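Glucosamine kinase (Streptacidiphilus jiangxiensis, PDB 6HWL) catalyses the ATP-dependent phosphorylation of D-glucosamine to D-glucosamine 6-phosphate, with magnesium as cofactor and a weaker activity on glucose. Local coordinates at residues G78-L83 and T110-I115; A335-V340 and T399-A404. All coordinates share one frame; numbering follows the deposited sequence.

Contact 1: residues G78-L83 and T110-I115; sequences GTAEHL and TGERGI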
loop_
_atom_site.group_PDB
_atom_site.type_symbol
_atom_site.label_atom_id
_atom_site.label_comp_id
_atom_site.label_asym_id
_atom_site.label_seq_id
_atom_site.Cartn_x
_atom_site.Cartn_y
_atom_site.Cartn_z
ATOM N N GLY A 78 -46.087 6.059 -24.616
ATOM C CA GLY A 78 -45.553 7.396 -24.481
ATOM C C GLY A 78 -45.181 7.817 -23.077
ATOM O O GLY A 78 -44.873 8.996 -22.867
ATOM N N THR A 79 -45.195 6.898 -22.111
ATOM C CA THR A 79 -44.881 7.270 -20.735
ATOM C C THR A 79 -43.383 7.466 -20.539
ATOM O O THR A 79 -42.964 8.377 -19.816
ATOM C CB THR A 79 -45.421 6.214 -19.771
ATOM O OG1 THR A 79 -46.821 6.021 -20.017
ATOM C CG2 THR A 79 -45.228 6.652 -18.326
ATOM N N ALA A 80 -42.562 6.628 -21.175
ATOM C CA ALA A 80 -41.119 6.838 -21.120
ATOM C C ALA A 80 -40.733 8.144 -21.801
ATOM O O ALA A 80 -39.824 8.844 -21.342
ATOM C CB ALA A 80 -40.389 5.654 -21.757
ATOM N N GLU A 81 -41.421 8.494 -22.892
ATOM C CA GLU A 81 -41.194 9.785 -23.536
ATOM C C GLU A 81 -41.522 10.937 -22.597
ATOM O O GLU A 81 -40.802 11.941 -22.558
ATOM C CB GLU A 81 -42.034 9.901 -24.809
ATOM C CG GLU A 81 -41.728 8.872 -25.876
ATOM C CD GLU A 81 -42.643 9.004 -27.077
ATOM O OE1 GLU A 81 -43.451 9.957 -27.108
ATOM O OE2 GLU A 81 -42.557 8.156 -27.987
ATOM N N HIS A 82 -42.620 10.815 -21.844
ATOM C CA HIS A 82 -43.022 11.888 -20.941
ATOM C C HIS A 82 -42.054 12.034 -19.776
ATOM O O HIS A 82 -41.836 13.151 -19.293
ATOM C CB HIS A 82 -44.443 11.643 -20.431
ATOM C CG HIS A 82 -45.509 12.066 -21.394
ATOM N ND1 HIS A 82 -45.736 11.414 -22.587
ATOM C CD2 HIS A 82 -46.400 13.085 -21.347
ATOM C CE1 HIS A 82 -46.725 12.009 -23.231
ATOM N NE2 HIS A 82 -47.144 13.027 -22.501
ATOM N N LEU A 83 -41.474 10.928 -19.306
ATOM C CA LEU A 83 -40.436 11.019 -18.286
ATOM C C LEU A 83 -39.213 11.750 -18.823
ATOM O O LEU A 83 -38.678 12.655 -18.170
ATOM C CB LEU A 83 -40.054 9.623 -17.796
ATOM C CG LEU A 83 -38.899 9.594 -16.793
ATOM C CD1 LEU A 83 -39.297 10.295 -15.500
ATOM C CD2 LEU A 83 -38.444 8.167 -16.526
ATOM N N THR A 110 -38.471 11.171 -28.939
ATOM C CA THR A 110 -39.749 10.482 -29.046
ATOM C C THR A 110 -39.563 9.138 -29.734
ATOM O O THR A 110 -38.543 8.876 -30.374
ATOM C CB THR A 110 -40.777 11.321 -29.818
ATOM O OG1 THR A 110 -40.232 11.691 -31.090
ATOM C CG2 THR A 110 -41.137 12.576 -29.037
ATOM N N GLY A 111 -40.578 8.286 -29.603
ATOM C CA GLY A 111 -40.513 6.942 -30.143
ATOM C C GLY A 111 -39.996 5.952 -29.121
ATOM O O GLY A 111 -38.895 6.124 -28.590
ATOM N N GLU A 112 -40.774 4.912 -28.833
ATOM C CA GLU A 112 -40.435 3.943 -27.803
ATOM C C GLU A 112 -40.268 2.556 -28.410
ATOM O O GLU A 112 -40.896 2.221 -29.419
ATOM C CB GLU A 112 -41.508 3.901 -26.707
ATOM C CG GLU A 112 -41.674 5.209 -25.958
ATOM C CD GLU A 112 -42.766 5.143 -24.907
ATOM O OE1 GLU A 112 -43.644 4.260 -25.014
ATOM O OE2 GLU A 112 -42.741 5.971 -23.972
ATOM N N ARG A 113 -39.414 1.753 -27.779
ATOM C CA ARG A 113 -39.164 0.387 -28.221
ATOM C C ARG A 113 -38.665 -0.422 -27.034
ATOM O O ARG A 113 -37.735 0.003 -26.341
ATOM C CB ARG A 113 -38.144 0.356 -29.366
ATOM C CG ARG A 113 -37.777 -1.042 -29.835
ATOM C CD ARG A 113 -36.901 -0.999 -31.081
ATOM N NE ARG A 113 -35.659 -0.262 -30.863
ATOM C CZ ARG A 113 -34.529 -0.810 -30.425
ATOM N NH1 ARG A 113 -34.482 -2.108 -30.151
ATOM N NH2 ARG A 113 -33.447 -0.062 -30.258
ATOM N N GLY A 114 -39.283 -1.578 -26.803
ATOM C CA GLY A 114 -38.914 -2.392 -25.661
ATOM C C GLY A 114 -37.590 -3.105 -25.863
ATOM O O GLY A 114 -37.233 -3.513 -26.968
ATOM N N ILE A 115 -36.853 -3.258 -24.764
ATOM C CA ILE A 115 -35.552 -3.916 -24.780
ATOM C C ILE A 115 -35.366 -4.650 -23.461
ATOM O O ILE A 115 -35.882 -4.235 -22.420
ATOM C CB ILE A 115 -34.402 -2.910 -25.020
HETATM O O HOH W 1 -44.476 3.925 -22.590
#
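Glu112, from the edge strand 112-115 of the six-stranded antiparallel sheet, plugs its carboxylate into the N-terminal end of helix 79-87, a polar contact in the N-terminal part of the chain. The side chain leaves the strand with CG anti to the carbonyl carbon (chi1 -62°) and runs extended, which carries its oxygens to the first turn of the helix. Glu112 OE2 accepts from Glu81 N at 3.0 Å, through the anti lone pair, and takes a weak, strongly bent bond from Ala80 N at 2.9 Å. Glu112 OE1 is reached by Gly78 N, at 3.1 Å, from above the carboxylate plane, and it also receives Gly76 N. Thr79 N makes no direct bond to Glu112; water 1 accepts from it and donates to Glu112 OE1 at 2.6 Å. Donors at the positive end of the helix dipole probably help keep this carboxylate ionised.

Glu81 returns the grip. Its extended chain crosses that of Glu112, CG on CG at 3.7 Å, and Glu81 OE2 takes Gly111 N at 2.6 Å from well above its own carboxylate plane. The two carboxylates are turned 77° apart, with Glu81 OE2 and Glu112 OE2 4.6 Å from each other; the backbone N-H groups around Glu112 probably offset that like-charge proximity. Beneath the helix, Ala80 rests on Val126 and Val132 of the same sheet. A strand glutamate held at a helix N-terminus by Gly78 N, Glu81 N and, weakly, Ala80 N resembles N-terminal capping by a sequence-distant residue, in a helix packed against a beta-sheet.

Contact 2: residues A335-V340 and T399-A404; sequences AALDVV and TPLRYA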
loop_
_atom_site.group_PDB
_atom_site.type_symbol
_atom_site.label_atom_id
_atom_site.label_comp_id
_atom_site.label_asym_id
_atom_site.label_seq_id
_atom_site.Cartn_x
_atom_site.Cartn_y
_atom_site.Cartn_z
ATOM N N ALA A 335 -12.260 0.542 -1.392
ATOM C CA ALA A 335 -11.998 0.718 -2.817
ATOM C C ALA A 335 -11.217 -0.458 -3.389
ATOM O O ALA A 335 -11.375 -0.792 -4.568
ATOM C CB ALA A 335 -11.243 2.025 -3.056
ATOM N N ALA A 336 -10.384 -1.103 -2.568
ATOM C CA ALA A 336 -9.627 -2.261 -3.025
ATOM C C ALA A 336 -10.530 -3.414 -3.446
ATOM O O ALA A 336 -10.077 -4.303 -4.177
ATOM C CB ALA A 336 -8.665 -2.727 -1.931
ATOM N N LEU A 337 -11.790 -3.424 -3.004
ATOM C CA LEU A 337 -12.713 -4.471 -3.431
ATOM C C LEU A 337 -12.976 -4.392 -4.930
ATOM O O LEU A 337 -12.965 -5.416 -5.623
ATOM C CB LEU A 337 -14.021 -4.375 -2.645
ATOM C CG LEU A 337 -15.004 -5.534 -2.829
ATOM C CD1 LEU A 337 -14.353 -6.852 -2.447
ATOM C CD2 LEU A 337 -16.262 -5.309 -2.009
ATOM N N ASP A 338 -13.213 -3.182 -5.451
ATOM C CA ASP A 338 -13.344 -3.017 -6.895
ATOM C C ASP A 338 -12.042 -3.363 -7.606
ATOM O O ASP A 338 -12.056 -3.984 -8.677
ATOM C CB ASP A 338 -13.762 -1.585 -7.237
ATOM C CG ASP A 338 -15.210 -1.293 -6.886
ATOM O OD1 ASP A 338 -16.003 -2.247 -6.741
ATOM O OD2 ASP A 338 -15.556 -0.097 -6.768
ATOM N N VAL A 339 -10.906 -2.963 -7.029
ATOM C CA VAL A 339 -9.610 -3.269 -7.630
ATOM C C VAL A 339 -9.414 -4.777 -7.723
ATOM O O VAL A 339 -9.011 -5.307 -8.766
ATOM C CB VAL A 339 -8.477 -2.602 -6.829
ATOM C CG1 VAL A 339 -7.121 -3.013 -7.383
ATOM C CG2 VAL A 339 -8.632 -1.091 -6.848
ATOM N N VAL A 340 -9.699 -5.487 -6.631
ATOM C CA VAL A 340 -9.565 -6.941 -6.627
ATOM C C VAL A 340 -10.526 -7.568 -7.628
ATOM O O VAL A 340 -10.165 -8.499 -8.360
ATOM C CB VAL A 340 -9.782 -7.486 -5.203
ATOM C CG1 VAL A 340 -10.311 -8.908 -5.246
ATOM C CG2 VAL A 340 -8.482 -7.415 -4.409
ATOM N N THR A 399 -4.467 -9.045 -1.023
ATOM C CA THR A 399 -4.383 -10.502 -0.924
ATOM C C THR A 399 -5.603 -11.125 -0.256
ATOM O O THR A 399 -6.182 -12.059 -0.841
ATOM C CB THR A 399 -3.085 -10.901 -0.212
ATOM O OG1 THR A 399 -1.960 -10.429 -0.965
ATOM C CG2 THR A 399 -2.996 -12.416 -0.073
ATOM N N PRO A 400 -6.055 -10.684 0.928
ATOM C CA PRO A 400 -7.240 -11.334 1.517
ATOM C C PRO A 400 -8.489 -11.204 0.660
ATOM O O PRO A 400 -9.238 -12.179 0.523
ATOM C CB PRO A 400 -7.394 -10.624 2.870
ATOM C CG PRO A 400 -6.695 -9.327 2.703
ATOM C CD PRO A 400 -5.534 -9.620 1.807
ATOM N N LEU A 401 -8.732 -10.031 0.069
ATOM C CA LEU A 401 -9.916 -9.872 -0.770
ATOM C C LEU A 401 -9.787 -10.639 -2.080
ATOM O O LEU A 401 -10.792 -11.135 -2.604
ATOM C CB LEU A 401 -10.183 -8.391 -1.044
ATOM C CG LEU A 401 -10.538 -7.525 0.168
ATOM C CD1 LEU A 401 -11.046 -6.158 -0.271
ATOM C CD2 LEU A 401 -11.559 -8.220 1.058
ATOM N N ARG A 402 -8.572 -10.747 -2.623
ATOM C CA ARG A 402 -8.379 -11.523 -3.845
ATOM C C ARG A 402 -8.701 -12.994 -3.618
ATOM O O ARG A 402 -9.353 -13.630 -4.455
ATOM C CB ARG A 402 -6.950 -11.357 -4.359
ATOM C CG ARG A 402 -6.622 -12.209 -5.570
ATOM C CD ARG A 402 -7.554 -11.906 -6.731
ATOM N NE ARG A 402 -7.265 -12.749 -7.888
ATOM C CZ ARG A 402 -6.385 -12.439 -8.835
ATOM N NH1 ARG A 402 -6.184 -13.265 -9.852
ATOM N NH2 ARG A 402 -5.707 -11.301 -8.765
ATOM N N TYR A 403 -8.250 -13.554 -2.492
ATOM C CA TYR A 403 -8.610 -14.928 -2.158
ATOM C C TYR A 403 -10.118 -15.075 -2.011
ATOM O O TYR A 403 -10.698 -16.079 -2.444
ATOM C CB TYR A 403 -7.904 -15.366 -0.874
ATOM C CG TYR A 403 -6.406 -15.549 -1.007
ATOM C CD1 TYR A 403 -5.791 -15.562 -2.253
ATOM C CD2 TYR A 403 -5.609 -15.719 0.117
ATOM C CE1 TYR A 403 -4.424 -15.731 -2.374
ATOM C CE2 TYR A 403 -4.242 -15.891 0.005
ATOM C CZ TYR A 403 -3.655 -15.896 -1.241
ATOM O OH TYR A 403 -2.295 -16.066 -1.353
ATOM N N ALA A 404 -10.774 -14.079 -1.409
ATOM C CA ALA A 404 -12.222 -14.135 -1.250
ATOM C C ALA A 404 -12.940 -14.062 -2.590
ATOM O O ALA A 404 -14.007 -14.667 -2.754
ATOM C CB ALA A 404 -12.694 -13.007 -0.334
#
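Val340 and Leu401 carry this apolar contact between helices 335-356 and 398-416. Val340 lays CG1 against the backbone of the other helix, 3.5 Å from both Leu401 O and Arg402 CA, while its CG2 sits 3.9 Å from Leu401 CB. Leu401 answers with CD1, which lies against helix 335-356 at Ala336 and Leu337: 3.9 Å from Leu337 N and 4.0 Å from Leu337 CD1. Leu337 reaches it because CG stands anti to its backbone N (chi1 -171°), and the two leucine side chains meet at about a right angle. Leu401 CD1 also lies 4.2 Å from Ala336 C.

One shell out, the base of Arg402 packs on Val340 and its guanidinium continues beyond, where Asp347 and Glu406 form salt bridges with it and Gln373 accepts a further hydrogen bond; Asp347 ties it back to the helix of Val340. Next to Leu337, Asp338 takes a bond from His230 and the backbone N-H groups of His298 and Gly299, just before the glucosamine-binding Asp300 in sequence. The short segments cross at -51° with their axes 9.3 Å apart, an oblique helix-helix packing in the mainly helical C-terminal part of the kinase, beside the sugar site.

Contacts 1 and 2 lie on opposite sides of the chain's centre, 40 Å between their own centres and about 25 Å between nearest atoms, so neither touches the other. Each lies within about 10 Å of residues linked to one substrate. At contact 1 the side chain of Ala80 is about 10 Å from that of Lys133, which is inferred to bind ATP. At contact 2 the side chain of Leu337 is about 9 Å from that of Asp300, and that of Arg402 about 8 Å from that of Glu409, both of which bind D-glucosamine. The polar 78-83/110-115 pairing thus lies nearer the probable nucleotide site, the apolar 335-340/399-404 pairing nearer the sugar site.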